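Local coordinates for protein alpha-1,6-mannanase (Bacteroides thetaiotaomicron, PDB 4V1R) that probably cleaves internal alpha-1,6-mannosidic linkages of mannan, as an endo-acting glycoside hydrolase of family 76, at residues Tyr69-Asp74 with Lys371-Phe376; Ser243-Trp248 with Lys291-Ser296; Leu350-Gly355 with Ser367-Tyr372. All coordinates share one frame; numbering follows the deposited sequence.

Contact 1 of 3, residues Tyr69-Asp74 with Lys371-Phe376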
loop_
_atom_site.group_PDB
_atom_site.type_symbol
_atom_site.label_atom_id
_atom_site.label_comp_id
_atom_site.label_asym_id
_atom_site.label_seq_id
_atom_site.Cartn_x
_atom_site.Cartn_y
_atom_site.Cartn_z
ATOM N N TYR A 69 -0.472 17.317 -6.591
ATOM C CA TYR A 69 0.087 17.605 -5.268
ATOM C C TYR A 69 1.567 17.865 -5.350
ATOM O O TYR A 69 2.317 17.180 -6.077
ATOM C CB TYR A 69 -0.242 16.466 -4.262
ATOM C CG TYR A 69 -1.707 16.432 -3.963
ATOM C CD1 TYR A 69 -2.599 15.805 -4.831
ATOM C CD2 TYR A 69 -2.244 17.089 -2.836
ATOM C CE1 TYR A 69 -3.963 15.839 -4.607
ATOM C CE2 TYR A 69 -3.589 17.110 -2.609
ATOM C CZ TYR A 69 -4.455 16.505 -3.505
ATOM O OH TYR A 69 -5.799 16.524 -3.300
ATOM N N TYR A 70 2.039 18.823 -4.536
ATOM C CA TYR A 70 3.453 18.959 -4.327
ATOM C C TYR A 70 4.042 17.829 -3.457
ATOM O O TYR A 70 3.340 17.237 -2.664
ATOM C CB TYR A 70 3.736 20.243 -3.571
ATOM C CG TYR A 70 3.436 21.515 -4.316
ATOM C CD1 TYR A 70 4.190 21.889 -5.430
ATOM C CD2 TYR A 70 2.463 22.383 -3.842
ATOM C CE1 TYR A 70 3.948 23.082 -6.086
ATOM C CE2 TYR A 70 2.219 23.580 -4.490
ATOM C CZ TYR A 70 2.990 23.931 -5.590
ATOM O OH TYR A 70 2.766 25.146 -6.227
ATOM N N GLU A 71 5.343 17.595 -3.580
ATOM C CA GLU A 71 6.025 16.551 -2.795
ATOM C C GLU A 71 6.135 16.907 -1.322
ATOM O O GLU A 71 5.911 16.048 -0.460
ATOM C CB GLU A 71 7.419 16.272 -3.320
ATOM C CG GLU A 71 8.195 15.150 -2.595
ATOM C CD GLU A 71 7.456 13.811 -2.488
ATOM O OE1 GLU A 71 6.535 13.557 -3.283
ATOM O OE2 GLU A 71 7.764 12.996 -1.569
ATOM N N ASN A 72 6.477 18.164 -1.028
ATOM C CA ASN A 72 6.793 18.509 0.354
ATOM C C ASN A 72 6.544 19.984 0.623
ATOM O O ASN A 72 6.078 20.692 -0.264
ATOM C CB ASN A 72 8.227 18.107 0.663
ATOM C CG ASN A 72 9.237 18.839 -0.200
ATOM O OD1 ASN A 72 9.073 20.007 -0.522
ATOM N ND2 ASN A 72 10.293 18.156 -0.553
ATOM N N GLN A 73 6.851 20.403 1.858
ATOM C CA GLN A 73 6.620 21.768 2.322
ATOM C C GLN A 73 7.303 22.851 1.495
ATOM O O GLN A 73 6.928 24.022 1.626
ATOM C CB GLN A 73 7.074 21.929 3.799
ATOM C CG GLN A 73 8.577 22.080 4.047
ATOM C CD GLN A 73 9.439 20.886 3.676
ATOM O OE1 GLN A 73 10.527 21.030 3.093
ATOM N NE2 GLN A 73 8.985 19.713 4.002
ATOM N N ASP A 74 8.305 22.502 0.713
ATOM C CA ASP A 74 8.964 23.499 -0.163
ATOM C C ASP A 74 8.086 23.891 -1.361
ATOM O O ASP A 74 8.346 24.926 -2.022
ATOM C CB ASP A 74 10.311 23.003 -0.669
ATOM C CG ASP A 74 11.395 23.015 0.407
ATOM O OD1 ASP A 74 11.158 23.533 1.505
ATOM O OD2 ASP A 74 12.467 22.463 0.165
ATOM N N LYS A 371 8.883 19.999 8.577
ATOM C CA LYS A 371 9.041 19.369 7.289
ATOM C C LYS A 371 8.040 18.226 7.178
ATOM O O LYS A 371 7.645 17.626 8.171
ATOM C CB LYS A 371 10.467 18.877 7.120
ATOM C CG LYS A 371 11.478 20.016 7.047
ATOM C CD LYS A 371 12.851 19.525 6.663
ATOM C CE LYS A 371 13.873 20.660 6.706
ATOM N NZ LYS A 371 13.395 21.896 6.015
ATOM N N TYR A 372 7.559 17.985 5.969
ATOM C CA TYR A 372 6.598 16.936 5.730
ATOM C C TYR A 372 6.591 16.636 4.235
ATOM O O TYR A 372 6.801 17.555 3.420
ATOM C CB TYR A 372 5.213 17.349 6.212
ATOM C CG TYR A 372 4.733 18.725 5.787
ATOM C CD1 TYR A 372 4.097 18.936 4.545
ATOM C CD2 TYR A 372 4.894 19.830 6.622
ATOM C CE1 TYR A 372 3.672 20.218 4.153
ATOM C CE2 TYR A 372 4.462 21.110 6.228
ATOM C CZ TYR A 372 3.847 21.294 5.004
ATOM O OH TYR A 372 3.442 22.564 4.636
ATOM N N ASP A 373 6.387 15.364 3.887
ATOM C CA ASP A 373 6.129 14.941 2.513
ATOM C C ASP A 373 4.698 14.451 2.361
ATOM O O ASP A 373 4.017 14.133 3.355
ATOM C CB ASP A 373 7.023 13.771 2.113
ATOM C CG ASP A 373 8.495 14.053 2.267
ATOM O OD1 ASP A 373 8.891 15.244 2.375
ATOM O OD2 ASP A 373 9.261 13.051 2.264
ATOM N N LEU A 374 4.223 14.395 1.128
ATOM C CA LEU A 374 2.859 13.999 0.852
ATOM C C LEU A 374 2.485 12.645 1.470
ATOM O O LEU A 374 1.361 12.468 1.902
ATOM C CB LEU A 374 2.621 13.950 -0.670
ATOM C CG LEU A 374 1.206 13.626 -1.179
ATOM C CD1 LEU A 374 0.223 14.679 -0.728
ATOM C CD2 LEU A 374 1.217 13.467 -2.693
ATOM N N ARG A 375 3.393 11.692 1.537
ATOM C CA ARG A 375 2.959 10.383 1.980
ATOM C C ARG A 375 2.687 10.326 3.488
ATOM O O ARG A 375 1.936 9.488 3.941
ATOM C CB ARG A 375 3.890 9.295 1.456
ATOM C CG ARG A 375 5.224 9.265 2.041
ATOM C CD ARG A 375 6.294 8.622 1.132
ATOM N NE ARG A 375 7.495 9.292 1.578
ATOM C CZ ARG A 375 8.671 8.777 1.814
ATOM N NH1 ARG A 375 8.949 7.489 1.581
ATOM N NH2 ARG A 375 9.596 9.582 2.309
ATOM N N PHE A 376 3.227 11.269 4.267
ATOM C CA PHE A 376 3.099 11.182 5.719
ATOM C C PHE A 376 1.649 11.334 6.157
ATOM O O PHE A 376 1.165 10.596 7.044
ATOM C CB PHE A 376 3.950 12.248 6.464
ATOM C CG PHE A 376 5.433 12.236 6.197
ATOM C CD1 PHE A 376 6.075 11.261 5.466
ATOM C CD2 PHE A 376 6.219 13.259 6.774
ATOM C CE1 PHE A 376 7.430 11.297 5.256
ATOM C CE2 PHE A 376 7.581 13.309 6.552
ATOM C CZ PHE A 376 8.194 12.322 5.806
HETATM O O HOH W 1 10.141 13.059 -0.622
HETATM O O HOH W 2 5.596 11.569 -0.449
HETATM O O HOH W 3 10.803 15.460 0.541
#

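Contact 2 of 3, residues Ser243-Trp248 with Lys291-Ser296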
loop_
_atom_site.group_PDB
_atom_site.type_symbol
_atom_site.label_atom_id
_atom_site.label_comp_id
_atom_site.label_asym_id
_atom_site.label_seq_id
_atom_site.Cartn_x
_atom_site.Cartn_y
_atom_site.Cartn_z
ATOM N N SER A 243 13.752 -18.219 10.564
ATOM C CA SER A 243 13.907 -18.143 12.021
ATOM C C SER A 243 12.800 -17.307 12.699
ATOM O O SER A 243 12.473 -17.538 13.875
ATOM C CB SER A 243 15.294 -17.617 12.395
ATOM O OG SER A 243 15.434 -16.220 12.162
ATOM N N ASP A 244 12.229 -16.333 11.985
ATOM C CA ASP A 244 11.151 -15.522 12.554
ATOM C C ASP A 244 9.982 -15.282 11.612
ATOM O O ASP A 244 9.051 -14.569 11.959
ATOM C CB ASP A 244 11.694 -14.178 13.051
ATOM C CG ASP A 244 12.304 -13.318 11.936
ATOM O OD1 ASP A 244 12.329 -13.726 10.746
ATOM O OD2 ASP A 244 12.777 -12.214 12.256
ATOM N N ASN A 245 10.022 -15.908 10.443
ATOM C CA ASN A 245 9.013 -15.696 9.406
ATOM C C ASN A 245 8.839 -14.261 8.949
ATOM O O ASN A 245 7.791 -13.928 8.383
ATOM C CB ASN A 245 7.684 -16.326 9.795
ATOM C CG ASN A 245 7.738 -17.836 9.662
ATOM O OD1 ASN A 245 7.794 -18.386 8.538
ATOM N ND2 ASN A 245 7.789 -18.512 10.793
ATOM N N LEU A 246 9.884 -13.459 9.099
ATOM C CA LEU A 246 9.869 -12.111 8.525
ATOM C C LEU A 246 10.635 -12.101 7.193
ATOM O O LEU A 246 11.345 -13.061 6.842
ATOM C CB LEU A 246 10.380 -11.066 9.520
ATOM C CG LEU A 246 9.535 -10.961 10.773
ATOM C CD1 LEU A 246 10.130 -9.917 11.685
ATOM C CD2 LEU A 246 8.071 -10.615 10.465
ATOM N N LEU A 247 10.480 -11.015 6.458
ATOM C CA LEU A 247 11.044 -10.909 5.117
ATOM C C LEU A 247 12.249 -10.024 5.130
ATOM O O LEU A 247 12.196 -8.908 5.646
ATOM C CB LEU A 247 10.014 -10.323 4.148
ATOM C CG LEU A 247 8.849 -11.216 3.675
ATOM C CD1 LEU A 247 9.365 -12.319 2.772
ATOM C CD2 LEU A 247 8.000 -11.815 4.766
ATOM N N TRP A 248 13.311 -10.492 4.503
ATOM C CA TRP A 248 14.434 -9.639 4.166
ATOM C C TRP A 248 14.031 -8.652 3.048
ATOM O O TRP A 248 12.955 -8.775 2.449
ATOM C CB TRP A 248 15.637 -10.491 3.765
ATOM C CG TRP A 248 16.154 -11.337 4.877
ATOM C CD1 TRP A 248 16.382 -10.945 6.179
ATOM C CD2 TRP A 248 16.491 -12.723 4.804
ATOM N NE1 TRP A 248 16.884 -12.015 6.905
ATOM C CE2 TRP A 248 16.935 -13.118 6.084
ATOM C CE3 TRP A 248 16.481 -13.670 3.764
ATOM C CZ2 TRP A 248 17.366 -14.418 6.359
ATOM C CZ3 TRP A 248 16.905 -14.997 4.044
ATOM C CH2 TRP A 248 17.328 -15.348 5.345
ATOM N N LYS A 291 -0.394 -16.178 9.279
ATOM C CA LYS A 291 -0.487 -16.025 10.731
ATOM C C LYS A 291 0.874 -15.991 11.435
ATOM O O LYS A 291 1.052 -15.222 12.395
ATOM C CB LYS A 291 -1.384 -17.120 11.317
ATOM C CG LYS A 291 -2.847 -16.889 10.977
ATOM C CD LYS A 291 -3.767 -18.026 11.422
ATOM C CE LYS A 291 -4.395 -17.724 12.763
ATOM N NZ LYS A 291 -5.500 -18.690 13.006
ATOM N N ALA A 292 1.827 -16.784 10.959
ATOM C CA ALA A 292 3.156 -16.828 11.571
ATOM C C ALA A 292 3.889 -15.515 11.323
ATOM O O ALA A 292 4.514 -14.939 12.233
ATOM C CB ALA A 292 3.987 -17.980 11.014
ATOM N N THR A 293 3.829 -15.047 10.079
ATOM C CA THR A 293 4.461 -13.777 9.715
ATOM C C THR A 293 3.782 -12.600 10.451
ATOM O O THR A 293 4.461 -11.705 10.930
ATOM C CB THR A 293 4.481 -13.610 8.189
ATOM O OG1 THR A 293 5.300 -14.648 7.631
ATOM C CG2 THR A 293 5.037 -12.230 7.774
ATOM N N LEU A 294 2.466 -12.615 10.550
ATOM C CA LEU A 294 1.755 -11.545 11.236
ATOM C C LEU A 294 2.091 -11.502 12.725
ATOM O O LEU A 294 2.328 -10.424 13.300
ATOM C CB LEU A 294 0.258 -11.704 11.033
ATOM C CG LEU A 294 -0.621 -10.603 11.652
ATOM C CD1 LEU A 294 -0.234 -9.196 11.200
ATOM C CD2 LEU A 294 -2.047 -10.917 11.336
ATOM N N ALA A 295 2.123 -12.667 13.363
ATOM C CA ALA A 295 2.502 -12.716 14.800
ATOM C C ALA A 295 3.884 -12.156 15.032
ATOM O O ALA A 295 4.104 -11.371 15.966
ATOM C CB ALA A 295 2.396 -14.145 15.343
ATOM N N SER A 296 4.827 -12.529 14.173
ATOM C CA SER A 296 6.171 -12.023 14.278
ATOM C C SER A 296 6.244 -10.525 13.988
ATOM O O SER A 296 7.100 -9.810 14.550
ATOM C CB SER A 296 7.164 -12.787 13.380
ATOM O OG SER A 296 7.382 -14.112 13.863
#

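Contact 3 of 3, residues Leu350-Gly355 with Ser367-Tyr372. With SRT (S,R meso-tartaric acid), chain D.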
loop_
_atom_site.group_PDB
_atom_site.type_symbol
_atom_site.label_atom_id
_atom_site.label_comp_id
_atom_site.label_asym_id
_atom_site.label_seq_id
_atom_site.Cartn_x
_atom_site.Cartn_y
_atom_site.Cartn_z
ATOM N N LEU A 350 -0.043 11.102 17.338
ATOM C CA LEU A 350 0.878 11.500 16.290
ATOM C C LEU A 350 0.518 12.821 15.633
ATOM O O LEU A 350 1.398 13.542 15.191
ATOM C CB LEU A 350 1.048 10.382 15.222
ATOM C CG LEU A 350 1.542 9.031 15.751
ATOM C CD1 LEU A 350 1.651 8.032 14.603
ATOM C CD2 LEU A 350 2.900 9.181 16.435
ATOM N N ARG A 351 -0.763 13.098 15.507
ATOM C CA ARG A 351 -1.207 14.313 14.851
ATOM C C ARG A 351 -0.624 15.516 15.619
ATOM O O ARG A 351 -0.688 15.534 16.852
ATOM C CB ARG A 351 -2.706 14.419 14.881
ATOM C CG ARG A 351 -3.225 15.579 14.065
ATOM C CD ARG A 351 -4.720 15.673 14.138
ATOM N NE ARG A 351 -5.172 16.519 15.238
ATOM C CZ ARG A 351 -5.671 16.088 16.395
ATOM N NH1 ARG A 351 -5.717 14.801 16.687
ATOM N NH2 ARG A 351 -6.117 16.962 17.286
ATOM N N ASP A 352 -0.035 16.470 14.910
ATOM C CA ASP A 352 0.516 17.666 15.571
ATOM C C ASP A 352 -0.503 18.798 15.676
ATOM O O ASP A 352 -1.660 18.667 15.265
ATOM C CB ASP A 352 1.859 18.095 14.954
ATOM C CG ASP A 352 1.733 18.908 13.662
ATOM O OD1 ASP A 352 0.618 19.223 13.184
ATOM O OD2 ASP A 352 2.794 19.225 13.137
ATOM N N GLY A 353 -0.090 19.912 16.273
ATOM C CA GLY A 353 -1.008 21.048 16.468
ATOM C C GLY A 353 -1.518 21.737 15.207
ATOM O O GLY A 353 -2.493 22.498 15.281
ATOM N N ASN A 354 -0.845 21.486 14.070
ATOM C CA ASN A 354 -1.270 21.947 12.726
ATOM C C ASN A 354 -1.987 20.885 11.883
ATOM O O ASN A 354 -2.222 21.103 10.687
ATOM C CB ASN A 354 -0.041 22.428 11.964
ATOM C CG ASN A 354 0.644 23.588 12.665
ATOM O OD1 ASN A 354 1.881 23.674 12.754
ATOM N ND2 ASN A 354 -0.168 24.460 13.204
ATOM N N GLY A 355 -2.336 19.759 12.500
ATOM C CA GLY A 355 -3.034 18.670 11.801
ATOM C C GLY A 355 -2.126 17.909 10.834
ATOM O O GLY A 355 -2.616 17.287 9.892
ATOM N N SER A 367 6.271 18.169 19.359
ATOM C CA SER A 367 6.330 19.530 18.831
ATOM C C SER A 367 5.892 19.508 17.381
ATOM O O SER A 367 5.928 18.464 16.729
ATOM C CB SER A 367 7.726 20.131 18.943
ATOM O OG SER A 367 8.652 19.399 18.185
ATOM N N ASN A 368 5.488 20.665 16.893
ATOM C CA ASN A 368 4.968 20.759 15.540
ATOM C C ASN A 368 6.012 20.526 14.481
ATOM O O ASN A 368 7.175 20.935 14.603
ATOM C CB ASN A 368 4.257 22.083 15.350
ATOM C CG ASN A 368 3.002 22.163 16.168
ATOM O OD1 ASN A 368 2.475 21.146 16.641
ATOM N ND2 ASN A 368 2.499 23.369 16.346
ATOM N N LEU A 369 5.595 19.827 13.418
ATOM C CA LEU A 369 6.495 19.477 12.354
ATOM C C LEU A 369 6.809 20.671 11.465
ATOM O O LEU A 369 5.929 21.451 11.166
ATOM C CB LEU A 369 5.855 18.374 11.492
ATOM C CG LEU A 369 5.619 17.091 12.304
ATOM C CD1 LEU A 369 4.542 16.257 11.649
ATOM C CD2 LEU A 369 6.919 16.319 12.436
ATOM N N GLU A 370 8.047 20.792 11.052
ATOM C CA GLU A 370 8.452 21.826 10.118
ATOM C C GLU A 370 8.582 21.289 8.700
ATOM O O GLU A 370 8.449 22.049 7.746
ATOM C CB GLU A 370 9.783 22.433 10.544
ATOM C CG GLU A 370 9.686 23.117 11.897
ATOM C CD GLU A 370 10.777 24.145 12.106
ATOM O OE1 GLU A 370 11.965 23.807 11.905
ATOM O OE2 GLU A 370 10.431 25.284 12.475
ATOM N N LYS A 371 8.883 19.999 8.577
ATOM C CA LYS A 371 9.041 19.369 7.289
ATOM C C LYS A 371 8.040 18.226 7.178
ATOM O O LYS A 371 7.645 17.626 8.171
ATOM C CB LYS A 371 10.467 18.877 7.120
ATOM C CG LYS A 371 11.478 20.016 7.047
ATOM C CD LYS A 371 12.851 19.525 6.663
ATOM C CE LYS A 371 13.873 20.660 6.706
ATOM N NZ LYS A 371 13.395 21.896 6.015
ATOM N N TYR A 372 7.559 17.985 5.969
ATOM C CA TYR A 372 6.598 16.936 5.730
ATOM C C TYR A 372 6.591 16.636 4.235
ATOM O O TYR A 372 6.801 17.555 3.420
ATOM C CB TYR A 372 5.213 17.349 6.212
ATOM C CG TYR A 372 4.733 18.725 5.787
ATOM C CD1 TYR A 372 4.097 18.936 4.545
ATOM C CD2 TYR A 372 4.894 19.830 6.622
ATOM C CE1 TYR A 372 3.672 20.218 4.153
ATOM C CE2 TYR A 372 4.462 21.110 6.228
ATOM C CZ TYR A 372 3.847 21.294 5.004
ATOM O OH TYR A 372 3.442 22.564 4.636
HETATM O O1 SRT D . -5.197 19.231 13.886
HETATM O O11 SRT D . -5.296 21.388 14.251
HETATM C C1 SRT D . -5.180 20.207 14.649
HETATM C C2 SRT D . -5.068 19.829 16.103
HETATM O O2 SRT D . -3.733 19.403 16.433
HETATM C C3 SRT D . -5.674 20.865 17.056
HETATM O O3 SRT D . -7.012 20.409 17.335
HETATM C C4 SRT D . -4.865 21.001 18.328
HETATM O O4 SRT D . -4.018 21.930 18.415
HETATM O O41 SRT D . -5.070 20.175 19.249
HETATM O O HOH W 4 3.233 21.404 11.685
HETATM O O HOH W 5 3.785 25.626 14.245
#

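Contact 1 of 3, residues Tyr69-Asp74 with Lys371-Phe376
Tyr372 CG sits between its backbone N and carbonyl carbon (chi1 48°), and this turns the phenol back over Gln73. Gln73 CB lies over one face of the ring, 3.7 Å from the centroid, in a CH-pi contact. With CG anti to the backbone N (chi1 -177°), Leu374 points its CD2 methyl at Tyr69 CB, 3.7 Å away. The two side chains cross at about a right angle, and the Tyr69 hydroxyl bonds onward to Asp58. Between these packed ends the backbones run antiparallel and form a single beta bridge. Asn72 and Asp373 are its non-hydrogen-bonded pair. Leu374 N donates to Glu71 O at 2.8 Å on one side, and Gln73 N donates to Tyr372 O at 3.2 Å on the other. The bridge ties the loop between helices 46-61 and 81-97 to the start of helix 374-395. An Asx turn starts on the bridged Asn72: its OD1 accepts from Asp74 N at 2.9 Å. Glu71 is buried. Its OE1 takes the backbone N of Phe80. Its OE2 accepts from a water at 2.8 Å, and that water in turn accepts from Arg375 N in the first turn of the helix.

Contact 2 of 3, residues Ser243-Trp248 with Lys291-Ser296
An Asx turn at Asp244-Leu246 presents two successive backbone carbonyls to two hydroxyls on helix 284-301. Ser296 OG donates to Asp244 O at 2.6 Å. Thr293 OG1 donates to Asn245 O at 2.7 Å and lies in the plane of that carbonyl, whereas the serine oxygen is tilted from the plane of its own. Thr293 and Ser296 are three residues apart, so both hydroxyls come from one side of the helix. In Thr293 the hydroxyl stands beside the backbone N (chi1 -64°), and CG2 is also close to Asn245 O at 3.3 Å. The turn itself is closed by Leu246 N, which donates to Asp244 OD1 at 3.0 Å from above the carboxylate plane. The other carboxylate oxygen, OD2, forms a salt bridge with Lys262. The contact thus joins the loop between helix 222-239 and strand 250-252 to helix 284-301 of the mostly helical family 76 fold. Van der Waals contacts flank the two bonds. Leu246 CD2 rests on Ser296 CB at 3.7 Å, and the Ala292 methyl meets the Asn245 amide at ND2, 3.8 Å away. Gln289, one turn earlier on the helix, bonds through NE2 to both Asn245 OD1 and Thr293 OG1.

Contact 3 of 3, residues Leu350-Gly355 with Ser367-Tyr372
The Asp352 carboxylate and the Asn368 amide meet with their planes 58° apart, and each accepts a backbone N-H from the opposite segment. Leu369 N reaches the carboxylate at its rim, on the anti lone pair of Asp352 OD2. The bond is 2.9 Å long and nearly straight (172° at the hydrogen). Gly353 N approaches Asn368 OD1 at 2.9 Å from above the amide plane. A third flat group, the Arg351 guanidinium, has the tartrate at its edge: NE donates in plane to O1 of the ligand at 3.0 Å. Asp352 CG lies between its own backbone N and carbonyl carbon (chi1 81°), which folds the carboxylate back over the following turn. Asn354 N then donates to Asp352 OD1 at 2.8 Å from above the carboxylate plane, forming an Asx turn. Arg356 N is a second donor to the same oxygen. The backbone makes a type I beta turn here, closed by Gly355 N to Asp352 O at 3.0 Å. A water stands 2.7 Å from both Asp352 OD2 and Leu369 O. With Asp352 cut back to an alanine, the N-H groups of Leu369, Asn354 and Arg356 would probably lack this acceptor, leaving the turn less firmly held to 367-372. The contact lies near the surface, though Asp352 is buried. It pinches the base of the long loop that follows helix 334-350. Past Leu369 the chain runs on to Tyr372, which packs against Asp60 and Leu61 of helix 46-61, and then enters helix 374-395.

From the N terminus, the chain first passes 69-74, in the loop between helices 46-61 and 81-97. Contact 1 is closed 297 residues later by 371-376, which ties that loop to the start of helix 374-395. Contact 2 falls within that span. It closes a loop of 42 residues and joins the loop after helix 222-239 to helix 284-301. Its nearest atoms are about 17 Å from contact 1. Contact 3 follows contact 2 in series. It opens before contact 1 closes, and both end on the same part of the chain, sharing Lys371 and Tyr372. Their centres are 12 Å apart. Contact 3 joins two parts of the single loop between helices 334-350 and 374-395.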